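Long-range contacts in putative nucleoprotein (Infectious salmon anemia virus, PDB 4EWC), which encapsidates the negative-strand viral RNA, shielding it from nucleases, to form the ribonucleoprotein that serves as template for transcription and replication: residues A271-A276 and G297-S302; Y291-E296 and S378-P383; R306-C311 and R385-F390; G312-D317 and K341-R346; T452-A457 and G587-D592. All blocks are in the same frame, centred on the assembly; numbering follows the deposited sequence.

Contact 1: A271-A276 and G297-S302; sequences ADQLFA and GANIPS
Gln-273 lays its side-chain amide against the backbone of Gly-297, where OE1 sits 2.7 Å from Gly-297 N and 3.6 Å from Gly-297 CA. The first of these is a hydrogen bond, nearly straight at the hydrogen (161°), with the donor tilted 21° from the plane of the amide carbonyl. Beyond CG the chain is extended (chi2 -179°), which carries the amide clear of the short helix 272-275 and over to the loop. The other end of the same amide is occupied as well: NE2 donates to Pro-277 O and weakly to Ala-295 O. Bonds at both ends of the amide probably fix its rotation. Gly-297 opens a type I beta turn that runs to Ile-300, closed by Ile-300 N bonding to Gly-297 O at 2.9 Å, and the turn leads to Pro-301, the N-cap residue of helix 302-305. The bond from Gln-273 ties helix 272-275 to the loop that leads into helix 302-305, past the intervening helix 279-284. Beside it Asp-272 and Asn-299 approach more loosely. Asp-272 OD2 and Asn-299 ND2 are 4.0 Å apart, the two side chains crossing at about a right angle with their flat ends strongly inclined to each other. The carboxylate has a stronger partner in Arg-182, which forms a salt bridge with OD1. Phe-107 of helix 96-114 touches Gln-273, Ala-298 and Asn-299, and Asn-114 of that helix donates from ND2 to Ala-298 O and Ile-300 O.

Contact 2: Y291-E296 and S378-P383; sequences YTTLAE and SFLIDP
Leu-380 pushes its two methyls among three side chains of the 3-10 turn 291-294. CD2 lies 3.4 Å from Thr-293 OG1 and 3.9 Å from Leu-294 CG, while CD1 comes within 4.2 Å of Tyr-291 CE1, meeting the tyrosine ring at a slant. In each of these pairs the side chains cross at about a right angle. The fork of Leu-294 straddles the base of Phe-379: CD1 is 3.8 Å and CD2 3.9 Å from Phe-379 CB, whereas the phenyl ring leads away and packs against Pro-384. What brings Leu-380 forward is its torsions. CG is turned opposite the carbonyl carbon (chi1 -56°) and the chain then runs on extended (chi2 -174°), so that its end approaches the turn although CB itself does not point there. The turn is tied by Leu-294 N to Tyr-291 O at 3.1 Å; Thr-293 and Leu-294 point their CB atoms at helix 369-381, and the end of Tyr-291 leans in. Further out, Tyr-291 OH hydrogen-bonds Thr-377 OG1 on that helix, and Thr-293 OG1 bonds Asn-517 OD1 of the second subunit. Leu-380 also packs on that Asn-517, so this junction of the helical bundle adjoins the subunit interface. No hydrogen bond or charged pair links 291-296 directly to 378-383. Their fit therefore rests on interlocked aliphatic branches and an aromatic ring, while the hydroxyls of Tyr-291 and Thr-293 find their hydrogen bonds beyond the two segments, one of them in the second subunit.

Contact 3: R306-C311 and R385-F390; sequences RHMRNC and RTTKCF
Thr-387 plants its methyl CG2 against the 3-10 turn that ends at Cys-311, and with this the turn, in the helical-bundle region, meets an extended piece of chain in the C-terminal region of the orthomyxovirus nucleoprotein fold. This is the dense part. CG2 is 3.5 Å from Asn-310 CB and 3.5 Å from Cys-311 SG; it can reach both because OG1 takes the position opposite the backbone N (chi1 176°), turning the methyl to the turn. Thr-387 N donates to Asn-310 O at 3.0 Å, straight at the hydrogen (166°) but coming from above the carbonyl plane, 62° out of it. Asn-310 O also takes a CA-H...O contact from Thr-386 CA (3.5 Å), and Cys-311 CA makes another to Thr-387 O (3.5 Å). Around this the fit is looser. Selenomethionine Met-308, its chain bent twice, brings only the terminal CE to Thr-387 OG1, at 3.6 Å. On the solvent side Asn-310 and Arg-385 run alongside each other, pointing the same way, yet Asn-310 ND2 comes no closer than 4.1 Å to Arg-385 CB. The exposed arginine extends past the contact, its NE hydrogen-bonded to Gly-345 O in the last part of helix 334-346. Its backbone stays close: Arg-385 O rests 3.3 Å from Asn-310 CB.

Contact 4: G312-D317 and K341-R346; sequences GGVALD and KKVRGR
Arg-346 starts with CG beside its own backbone N (chi1 -71°), runs on extended and then bends at chi3 (81°), a course that brings the guanidinium alongside Gly-313, Val-314 and Asp-317. Asp-317 likewise has CG beside its N, and its carboxylate meets the guanidinium edge. Asp-317 OD2 is near the guanidinium plane and 3.7 Å from Arg-346 NH1, a long salt bridge, with the two flat groups 77° apart and therefore almost perpendicular. Gly-313 N lies near the plane at another edge, 3.4 Å from Arg-346 NH2; both are donors, so no hydrogen bond joins them. NH2 bonds instead to Arg-385 O, which helps to place the group. Val-314 CB lies over one face, offset toward the rim, 4.3 Å from Arg-346 NH1. Beneath the polar pair the contact turns aliphatic. Asp-317 and Val-343 slide past each other in opposite directions, Asp-317 CB meeting Val-343 CG2 at 3.5 Å, and Val-314 CG2 touches Val-343 CG1 at 4.2 Å. The buried Asp-317 also has Lys-342 nearby, OD1 and NZ being 6.0 Å apart, a separation at which the positive charge would probably still help to keep the carboxylate ionised; Lys-342 NZ itself donates to Ala-118 O. Val-343 is backed by Thr-356 of helix 350-358. The whole is a helix-to-helix junction of the nucleoprotein's helical bundle, with the start of helix 315-326 and the residues leading into it packed on the last turns of helix 334-346 through a valine pair topped by an arginine-aspartate bridge.

Contact 5: T452-A457 and G587-D592; sequences TAFCSA and GLFSID
The side chains of Phe-454 and Phe-589 cross obliquely, with Phe-454 CE1 4.0 Å from Phe-589 CE2. Over one face of the Phe-589 ring lies CB of its own neighbour Leu-588, offset toward the rim, while Ala-453 O approaches Phe-589 CE2 obliquely at 3.5 Å. The contact sets one beta turn against another: a type I turn from Thr-452 to Cys-455, begun by an ST turn, faces a type II turn from Gly-587 to Ser-590 near the end of the modelled chain. Phe-589, third in its turn with positive phi (65°), also meets Trp-514 of the second subunit ring to ring, and its O accepts from Ser-513 OG of that subunit. This is consistent with the tail-loop exchange by which orthomyxovirus nucleoproteins associate. At the other end Ser-456 N-caps helix 457-463, its OG weakly bonded to Ile-459 N. Ala-457 CB, in the first turn of that helix, rests 3.7 Å from Gly-587 CA and 4.1 Å from Leu-588 CD1. Leu-588 CD2 touches Ala-453 O at 3.8 Å. No direct hydrogen bond joins the two turns, but a water bridges their backbones: it donates to Ala-453 O and to Cys-455 O, each at 2.8 Å, and weakly accepts from Leu-588 N at 3.2 Å.

From the N terminus, contact 1 closes the shortest loop, bringing the chain from helix 272-275 back at Gly-297. Before it closes, residues 291-296 open contact 2, so the two cross. Contact 2 runs on to the end of helix 369-381 and is crossed in turn by contact 3, which starts at 306-311 and closes at 385-390. Contact 4 is nested inside both of these longer loops, pairing helices 315-326 and 334-346. Contact 5 follows in series, fastening the end of the modelled chain to the loop before helix 457-463. Its aromatic rings touch contact 1 at Gln-273 and Leu-274, whereas contact 4 stays about 8 Å away at nearest atoms. Contacts 2, 3 and 5 all touch the second subunit.

Contact 1: A271-A276 and G297-S302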
# COMPACT_ATOMS: atom_id res chain seq x y z
N ALA A 271 8.26 17.19 -9.76
CA ALA A 271 9.06 16.00 -10.00
C ALA A 271 10.44 16.15 -9.37
O ALA A 271 11.03 15.16 -8.94
CB ALA A 271 9.18 15.70 -11.48
N ASP A 272 10.94 17.37 -9.30
CA ASP A 272 12.21 17.62 -8.62
C ASP A 272 12.13 17.31 -7.15
O ASP A 272 13.10 16.84 -6.55
CB ASP A 272 12.67 19.05 -8.80
CG ASP A 272 12.71 19.47 -10.26
OD1 ASP A 272 12.69 18.58 -11.16
OD2 ASP A 272 12.76 20.69 -10.51
N GLN A 273 10.99 17.59 -6.54
CA GLN A 273 10.87 17.32 -5.11
C GLN A 273 10.79 15.83 -4.84
O GLN A 273 10.92 15.41 -3.70
CB GLN A 273 9.68 18.06 -4.51
CG GLN A 273 10.06 19.39 -3.95
CD GLN A 273 8.89 20.08 -3.34
OE1 GLN A 273 8.02 20.60 -4.04
NE2 GLN A 273 8.82 20.07 -2.01
N LEU A 274 10.57 15.04 -5.89
CA LEU A 274 10.72 13.60 -5.76
C LEU A 274 12.19 13.30 -5.46
O LEU A 274 12.52 12.50 -4.58
CB LEU A 274 10.27 12.89 -7.02
CG LEU A 274 10.38 11.38 -7.05
CD1 LEU A 274 9.89 10.81 -5.76
CD2 LEU A 274 9.56 10.83 -8.20
N PHE A 275 13.08 13.97 -6.19
CA PHE A 275 14.50 13.72 -6.03
C PHE A 275 15.14 14.47 -4.88
O PHE A 275 16.06 13.97 -4.25
CB PHE A 275 15.26 13.96 -7.34
CG PHE A 275 14.92 12.95 -8.39
CD1 PHE A 275 15.44 11.68 -8.31
CD2 PHE A 275 14.02 13.25 -9.40
CE1 PHE A 275 15.12 10.73 -9.24
CE2 PHE A 275 13.68 12.31 -10.33
CZ PHE A 275 14.25 11.04 -10.26
N ALA A 276 14.65 15.67 -4.60
CA ALA A 276 15.15 16.42 -3.45
C ALA A 276 14.01 17.16 -2.73
O ALA A 276 13.78 18.34 -2.97
CB ALA A 276 16.27 17.39 -3.87
N GLY A 297 6.41 22.69 -3.47
CA GLY A 297 6.48 23.84 -4.36
C GLY A 297 7.35 24.99 -3.90
O GLY A 297 7.32 26.07 -4.48
N ALA A 298 8.12 24.75 -2.84
CA ALA A 298 9.10 25.72 -2.33
C ALA A 298 9.99 26.42 -3.40
O ALA A 298 10.40 27.57 -3.22
CB ALA A 298 9.96 25.06 -1.27
N ASN A 299 10.26 25.74 -4.51
CA ASN A 299 11.07 26.32 -5.57
C ASN A 299 10.30 26.92 -6.76
O ASN A 299 10.87 27.13 -7.84
CB ASN A 299 12.02 25.26 -6.13
CG ASN A 299 11.28 24.05 -6.67
OD1 ASN A 299 10.19 23.71 -6.18
ND2 ASN A 299 11.85 23.41 -7.69
N ILE A 300 9.00 27.15 -6.59
CA ILE A 300 8.24 27.85 -7.63
C ILE A 300 8.73 29.28 -7.66
O ILE A 300 8.82 29.92 -6.62
CB ILE A 300 6.74 27.84 -7.36
CG1 ILE A 300 6.18 26.44 -7.52
CG2 ILE A 300 6.03 28.80 -8.28
CD1 ILE A 300 4.78 26.29 -7.00
N PRO A 301 9.08 29.78 -8.86
CA PRO A 301 9.60 31.14 -9.07
C PRO A 301 8.72 32.20 -8.41
O PRO A 301 7.52 32.28 -8.70
CB PRO A 301 9.60 31.28 -10.59
CG PRO A 301 9.74 29.89 -11.10
CD PRO A 301 9.01 29.02 -10.12
N SER A 302 9.33 33.02 -7.55
CA SER A 302 8.57 33.93 -6.68
C SER A 302 7.64 34.91 -7.40
O SER A 302 6.61 35.29 -6.85
CB SER A 302 9.52 34.69 -5.76
OG SER A 302 10.17 35.73 -6.46

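Contact 2: Y291-E296 and S378-P383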
# COMPACT_ATOMS: atom_id res chain seq x y z
N TYR A 291 8.48 17.61 8.84
CA TYR A 291 7.76 18.75 8.30
C TYR A 291 8.10 19.06 6.86
O TYR A 291 7.69 20.10 6.33
CB TYR A 291 8.04 20.00 9.15
CG TYR A 291 7.65 19.82 10.58
CD1 TYR A 291 6.45 19.19 10.91
CD2 TYR A 291 8.48 20.25 11.61
CE1 TYR A 291 6.09 19.01 12.21
CE2 TYR A 291 8.13 20.06 12.93
CZ TYR A 291 6.94 19.44 13.22
OH TYR A 291 6.58 19.26 14.53
N THR A 292 8.88 18.19 6.22
CA THR A 292 9.26 18.41 4.82
C THR A 292 8.03 18.37 3.94
O THR A 292 7.92 19.12 2.98
CB THR A 292 10.29 17.38 4.34
OG1 THR A 292 11.43 17.42 5.21
CG2 THR A 292 10.74 17.68 2.90
N THR A 293 7.07 17.51 4.29
CA THR A 293 5.83 17.41 3.54
C THR A 293 5.06 18.73 3.47
O THR A 293 4.18 18.90 2.63
CB THR A 293 4.91 16.26 4.05
OG1 THR A 293 4.40 16.58 5.35
CG2 THR A 293 5.69 14.94 4.10
N LEU A 294 5.41 19.68 4.32
CA LEU A 294 4.80 21.00 4.29
C LEU A 294 5.53 21.97 3.38
O LEU A 294 5.20 23.17 3.35
CB LEU A 294 4.72 21.58 5.70
CG LEU A 294 4.03 20.68 6.72
CD1 LEU A 294 4.13 21.32 8.11
CD2 LEU A 294 2.59 20.39 6.32
N ALA A 295 6.51 21.47 2.63
CA ALA A 295 7.32 22.34 1.79
C ALA A 295 7.09 22.15 0.29
O ALA A 295 7.96 22.50 -0.51
CB ALA A 295 8.79 22.17 2.11
N GLU A 296 5.93 21.62 -0.10
CA GLU A 296 5.65 21.44 -1.52
C GLU A 296 5.80 22.75 -2.30
O GLU A 296 5.42 23.81 -1.81
CB GLU A 296 4.27 20.80 -1.76
CG GLU A 296 3.09 21.75 -1.69
CD GLU A 296 1.76 21.02 -1.58
OE1 GLU A 296 0.98 20.96 -2.58
OE2 GLU A 296 1.50 20.49 -0.47
N SER A 378 0.19 19.81 13.65
CA SER A 378 -1.22 19.87 13.31
C SER A 378 -1.39 19.91 11.80
O SER A 378 -2.32 19.31 11.25
CB SER A 378 -1.90 21.09 13.96
OG SER A 378 -1.51 22.31 13.36
N PHE A 379 -0.47 20.59 11.14
CA PHE A 379 -0.50 20.73 9.70
C PHE A 379 -0.28 19.40 9.00
O PHE A 379 -0.75 19.21 7.89
CB PHE A 379 0.50 21.79 9.26
CG PHE A 379 -0.08 23.17 9.22
CD1 PHE A 379 -1.31 23.38 8.58
CD2 PHE A 379 0.56 24.24 9.81
CE1 PHE A 379 -1.87 24.66 8.53
CE2 PHE A 379 -0.00 25.51 9.78
CZ PHE A 379 -1.23 25.72 9.14
N LEU A 380 0.41 18.48 9.65
CA LEU A 380 0.52 17.11 9.16
C LEU A 380 -0.79 16.35 9.30
O LEU A 380 -1.10 15.49 8.49
CB LEU A 380 1.60 16.34 9.92
CG LEU A 380 3.01 16.88 9.97
CD1 LEU A 380 3.86 15.83 10.65
CD2 LEU A 380 3.56 17.23 8.58
N ILE A 381 -1.53 16.64 10.36
CA ILE A 381 -2.85 16.08 10.54
C ILE A 381 -3.92 16.71 9.61
O ILE A 381 -4.72 16.01 8.98
CB ILE A 381 -3.32 16.22 12.00
CG1 ILE A 381 -2.38 15.47 12.95
CG2 ILE A 381 -4.77 15.74 12.18
CD1 ILE A 381 -2.50 15.94 14.40
N ASP A 382 -3.94 18.04 9.55
CA ASP A 382 -4.90 18.78 8.76
C ASP A 382 -4.22 19.79 7.85
O ASP A 382 -3.99 20.92 8.27
CB ASP A 382 -5.85 19.56 9.67
CG ASP A 382 -6.93 18.69 10.29
OD1 ASP A 382 -7.76 18.15 9.51
OD2 ASP A 382 -6.96 18.56 11.54
N PRO A 383 -3.90 19.39 6.60
CA PRO A 383 -3.13 20.23 5.66
C PRO A 383 -3.66 21.67 5.54
O PRO A 383 -4.86 21.89 5.66
CB PRO A 383 -3.29 19.50 4.31
CG PRO A 383 -3.65 18.11 4.66
CD PRO A 383 -4.35 18.12 5.99

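Contact 3: R306-C311 and R385-F390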
# COMPACT_ATOMS: atom_id res chain seq x y z
N ARG A 306 3.81 34.79 -5.76
CA ARG A 306 3.33 36.01 -5.09
C ARG A 306 1.84 36.15 -5.30
O ARG A 306 1.11 36.61 -4.41
CB ARG A 306 4.06 37.24 -5.65
N HIS A 307 1.40 35.74 -6.48
CA HIS A 307 -0.00 35.81 -6.89
C HIS A 307 -0.80 34.59 -6.42
O HIS A 307 -2.02 34.64 -6.35
CB HIS A 307 -0.08 35.89 -8.41
CG HIS A 307 0.57 37.11 -8.99
ND1 HIS A 307 -0.12 38.28 -9.26
CD2 HIS A 307 1.86 37.35 -9.35
CE1 HIS A 307 0.69 39.17 -9.76
NE2 HIS A 307 1.91 38.65 -9.83
N MSE A 308 -0.12 33.48 -6.13
CA MSE A 308 -0.80 32.24 -5.81
C MSE A 308 -0.14 31.54 -4.64
O MSE A 308 0.27 30.36 -4.73
CB MSE A 308 -0.84 31.33 -7.04
CG MSE A 308 -1.67 31.89 -8.16
SE MSE A 308 -3.57 31.75 -7.74
CE MSE A 308 -3.79 29.86 -8.20
N ARG A 309 -0.06 32.28 -3.53
CA ARG A 309 0.60 31.83 -2.31
C ARG A 309 0.33 30.37 -1.97
O ARG A 309 1.27 29.63 -1.70
CB ARG A 309 0.23 32.74 -1.14
CG ARG A 309 1.00 34.06 -1.13
CD ARG A 309 2.46 33.80 -0.83
NE ARG A 309 3.37 34.68 -1.57
CZ ARG A 309 4.68 34.46 -1.71
NH1 ARG A 309 5.25 33.39 -1.15
NH2 ARG A 309 5.42 35.31 -2.42
N ASN A 310 -0.92 29.94 -2.00
CA ASN A 310 -1.27 28.57 -1.60
C ASN A 310 -0.79 27.45 -2.54
O ASN A 310 -1.07 26.28 -2.28
CB ASN A 310 -2.78 28.43 -1.36
CG ASN A 310 -3.34 29.43 -0.34
OD1 ASN A 310 -2.64 29.89 0.54
ND2 ASN A 310 -4.62 29.75 -0.47
N CYS A 311 -0.11 27.78 -3.64
CA CYS A 311 0.57 26.75 -4.44
C CYS A 311 1.88 26.33 -3.74
O CYS A 311 2.52 25.33 -4.11
CB CYS A 311 0.90 27.28 -5.83
SG CYS A 311 -0.51 27.55 -6.91
N ARG A 385 -4.52 25.29 3.41
CA ARG A 385 -5.22 25.47 2.14
C ARG A 385 -4.24 25.38 0.99
O ARG A 385 -3.25 26.11 0.94
CB ARG A 385 -5.94 26.81 2.09
CG ARG A 385 -7.06 26.94 3.09
CD ARG A 385 -7.68 28.32 3.06
NE ARG A 385 -8.56 28.49 4.20
CZ ARG A 385 -9.82 28.05 4.24
NH1 ARG A 385 -10.32 27.42 3.18
NH2 ARG A 385 -10.56 28.25 5.32
N THR A 386 -4.52 24.49 0.06
CA THR A 386 -3.60 24.24 -1.04
C THR A 386 -4.30 24.44 -2.38
O THR A 386 -5.36 23.89 -2.63
CB THR A 386 -3.07 22.80 -0.99
OG1 THR A 386 -2.56 22.53 0.31
CG2 THR A 386 -1.96 22.60 -2.02
N THR A 387 -3.69 25.23 -3.23
CA THR A 387 -4.19 25.39 -4.57
C THR A 387 -3.20 24.73 -5.54
O THR A 387 -2.04 24.58 -5.20
CB THR A 387 -4.45 26.88 -4.92
OG1 THR A 387 -4.86 26.99 -6.28
CG2 THR A 387 -3.23 27.70 -4.75
N LYS A 388 -3.69 24.31 -6.71
CA LYS A 388 -2.92 23.57 -7.72
C LYS A 388 -3.82 23.22 -8.89
O LYS A 388 -5.05 23.29 -8.79
CB LYS A 388 -2.37 22.26 -7.15
CG LYS A 388 -3.47 21.25 -6.87
CD LYS A 388 -2.94 19.89 -6.53
CE LYS A 388 -2.31 19.84 -5.14
NZ LYS A 388 -1.58 18.57 -4.91
N CYS A 389 -3.22 22.81 -10.01
CA CYS A 389 -3.97 22.28 -11.16
C CYS A 389 -3.60 20.84 -11.52
O CYS A 389 -2.53 20.34 -11.16
CB CYS A 389 -3.83 23.16 -12.39
SG CYS A 389 -2.24 23.05 -13.18
N PHE A 390 -4.49 20.20 -12.25
CA PHE A 390 -4.28 18.84 -12.71
C PHE A 390 -4.11 18.83 -14.23
O PHE A 390 -5.09 18.84 -14.99
CB PHE A 390 -5.43 17.95 -12.26
CG PHE A 390 -5.61 17.94 -10.77
CD1 PHE A 390 -4.66 17.35 -9.94
CD2 PHE A 390 -6.71 18.55 -10.18
CE1 PHE A 390 -4.81 17.36 -8.56
CE2 PHE A 390 -6.86 18.56 -8.80
CZ PHE A 390 -5.91 17.97 -8.00

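Contact 4: G312-D317 and K341-R346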
# COMPACT_ATOMS: atom_id res chain seq x y z
N GLY A 312 2.23 27.11 -2.72
CA GLY A 312 3.56 27.12 -2.16
C GLY A 312 3.85 26.29 -0.93
O GLY A 312 5.02 26.05 -0.64
N GLY A 313 2.85 25.86 -0.17
CA GLY A 313 3.17 24.99 0.97
C GLY A 313 3.55 25.77 2.22
O GLY A 313 4.49 26.57 2.21
N VAL A 314 2.84 25.51 3.31
CA VAL A 314 2.86 26.36 4.49
C VAL A 314 4.24 26.56 5.16
O VAL A 314 4.48 27.60 5.79
CB VAL A 314 1.74 25.94 5.51
CG1 VAL A 314 2.16 24.74 6.34
CG2 VAL A 314 1.29 27.11 6.37
N ALA A 315 5.15 25.60 4.98
CA ALA A 315 6.49 25.68 5.56
C ALA A 315 7.23 26.97 5.21
O ALA A 315 8.09 27.44 5.97
CB ALA A 315 7.34 24.47 5.18
N LEU A 316 6.91 27.54 4.06
CA LEU A 316 7.54 28.77 3.62
C LEU A 316 7.21 29.92 4.55
O LEU A 316 8.09 30.70 4.92
CB LEU A 316 7.12 29.11 2.19
CG LEU A 316 7.55 28.15 1.08
CD1 LEU A 316 7.06 28.68 -0.24
CD2 LEU A 316 9.07 27.98 1.05
N ASP A 317 5.94 30.01 4.94
CA ASP A 317 5.48 31.08 5.83
C ASP A 317 6.01 30.89 7.24
O ASP A 317 6.32 31.85 7.90
CB ASP A 317 3.96 31.12 5.92
CG ASP A 317 3.30 31.42 4.60
OD1 ASP A 317 3.85 32.20 3.80
OD2 ASP A 317 2.22 30.85 4.37
N LYS A 341 -1.22 36.44 9.58
CA LYS A 341 -2.53 36.59 9.01
C LYS A 341 -2.69 35.64 7.82
O LYS A 341 -3.74 35.03 7.64
CB LYS A 341 -2.74 38.05 8.58
CG LYS A 341 -3.90 38.29 7.60
CD LYS A 341 -3.73 39.59 6.82
CE LYS A 341 -2.33 39.69 6.16
NZ LYS A 341 -2.08 38.67 5.11
N LYS A 342 -1.65 35.52 7.02
CA LYS A 342 -1.68 34.61 5.89
C LYS A 342 -1.81 33.17 6.36
O LYS A 342 -2.65 32.42 5.84
CB LYS A 342 -0.45 34.77 5.01
CG LYS A 342 -0.48 36.02 4.19
CD LYS A 342 0.82 36.20 3.45
CE LYS A 342 0.84 37.52 2.71
NZ LYS A 342 2.12 37.68 1.97
N VAL A 343 -1.00 32.80 7.35
CA VAL A 343 -1.09 31.46 7.90
C VAL A 343 -2.46 31.19 8.51
O VAL A 343 -3.03 30.12 8.29
CB VAL A 343 0.01 31.16 8.92
CG1 VAL A 343 -0.10 29.71 9.41
CG2 VAL A 343 1.36 31.38 8.30
N ARG A 344 -3.01 32.16 9.25
CA ARG A 344 -4.33 31.99 9.86
C ARG A 344 -5.37 31.69 8.81
O ARG A 344 -6.16 30.77 8.98
CB ARG A 344 -4.75 33.21 10.72
CG ARG A 344 -5.78 32.84 11.81
CD ARG A 344 -6.04 33.99 12.78
NE ARG A 344 -6.88 33.61 13.91
CZ ARG A 344 -8.19 33.41 13.85
NH1 ARG A 344 -8.84 33.53 12.70
NH2 ARG A 344 -8.88 33.09 14.95
N GLY A 345 -5.34 32.44 7.71
CA GLY A 345 -6.22 32.18 6.58
C GLY A 345 -6.01 30.83 5.91
O GLY A 345 -6.91 30.32 5.26
N ARG A 346 -4.83 30.25 6.04
CA ARG A 346 -4.60 28.96 5.39
C ARG A 346 -5.10 27.82 6.25
O ARG A 346 -5.25 26.70 5.77
CB ARG A 346 -3.13 28.77 4.99
CG ARG A 346 -2.70 29.65 3.83
CD ARG A 346 -1.33 29.30 3.32
NE ARG A 346 -1.33 28.15 2.43
CZ ARG A 346 -0.23 27.68 1.82
NH1 ARG A 346 0.94 28.28 2.03
NH2 ARG A 346 -0.29 26.62 1.02

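Contact 5: T452-A457 and G587-D592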
# COMPACT_ATOMS: atom_id res chain seq x y z
N THR A 452 2.37 17.15 -6.61
CA THR A 452 2.97 17.07 -5.27
C THR A 452 3.79 15.81 -5.04
O THR A 452 3.33 14.70 -5.30
CB THR A 452 1.91 17.20 -4.13
OG1 THR A 452 2.59 17.26 -2.87
CG2 THR A 452 0.87 16.05 -4.15
N ALA A 453 5.00 15.97 -4.54
CA ALA A 453 5.82 14.80 -4.19
C ALA A 453 5.32 14.11 -2.92
O ALA A 453 5.79 13.03 -2.58
CB ALA A 453 7.30 15.16 -4.06
N PHE A 454 4.36 14.71 -2.23
CA PHE A 454 4.00 14.21 -0.91
C PHE A 454 2.69 13.48 -0.89
O PHE A 454 2.10 13.26 0.18
CB PHE A 454 4.04 15.36 0.11
CG PHE A 454 5.34 16.10 0.08
CD1 PHE A 454 6.52 15.44 0.39
CD2 PHE A 454 5.40 17.42 -0.32
CE1 PHE A 454 7.72 16.09 0.34
CE2 PHE A 454 6.62 18.07 -0.38
CZ PHE A 454 7.78 17.41 -0.05
N CYS A 455 2.24 13.09 -2.08
CA CYS A 455 0.95 12.41 -2.24
C CYS A 455 1.08 10.97 -1.79
O CYS A 455 2.16 10.40 -1.84
CB CYS A 455 0.51 12.43 -3.69
SG CYS A 455 -1.06 11.57 -4.01
N SER A 456 -0.02 10.40 -1.34
CA SER A 456 -0.08 8.99 -1.03
C SER A 456 0.51 8.13 -2.15
O SER A 456 0.24 8.38 -3.34
CB SER A 456 -1.54 8.58 -0.78
OG SER A 456 -1.72 7.18 -0.94
N ALA A 457 1.32 7.15 -1.77
CA ALA A 457 1.89 6.22 -2.74
C ALA A 457 0.81 5.37 -3.42
O ALA A 457 0.89 5.11 -4.62
CB ALA A 457 2.93 5.32 -2.08
N GLY A 587 3.89 6.66 1.83
CA GLY A 587 4.12 7.50 0.70
C GLY A 587 5.43 7.16 0.04
O GLY A 587 6.07 6.14 0.34
N LEU A 588 5.80 8.01 -0.90
CA LEU A 588 7.15 8.04 -1.41
C LEU A 588 7.98 8.45 -0.18
O LEU A 588 7.43 8.98 0.80
CB LEU A 588 7.21 9.06 -2.55
CG LEU A 588 6.71 8.72 -3.98
CD1 LEU A 588 5.43 7.93 -4.05
CD2 LEU A 588 6.53 9.97 -4.79
N PHE A 589 9.28 8.21 -0.18
CA PHE A 589 10.13 8.52 1.02
C PHE A 589 9.84 7.74 2.28
O PHE A 589 10.34 8.09 3.34
CB PHE A 589 10.14 10.00 1.40
CG PHE A 589 10.08 10.91 0.23
CD1 PHE A 589 11.16 11.02 -0.63
CD2 PHE A 589 8.95 11.67 -0.02
CE1 PHE A 589 11.12 11.84 -1.73
CE2 PHE A 589 8.89 12.52 -1.11
CZ PHE A 589 9.98 12.61 -1.96
N SER A 590 9.04 6.69 2.20
CA SER A 590 8.63 5.97 3.41
C SER A 590 9.71 4.97 3.82
O SER A 590 9.68 4.43 4.92
CB SER A 590 7.31 5.24 3.18
OG SER A 590 7.55 4.10 2.36
N ILE A 591 10.62 4.70 2.89
CA ILE A 591 11.84 3.96 3.16
C ILE A 591 13.04 4.90 2.99
O ILE A 591 13.20 5.52 1.93
CB ILE A 591 12.01 2.78 2.18
CG1 ILE A 591 10.91 1.72 2.38
CG2 ILE A 591 13.38 2.16 2.34
CD1 ILE A 591 11.02 0.53 1.43
N ASP A 592 13.86 5.01 4.03
CA ASP A 592 15.05 5.88 4.02
C ASP A 592 16.33 5.07 4.12
O ASP A 592 16.41 4.12 4.91
CB ASP A 592 14.99 6.87 5.19
O HOH W 1 4.71 10.99 -0.98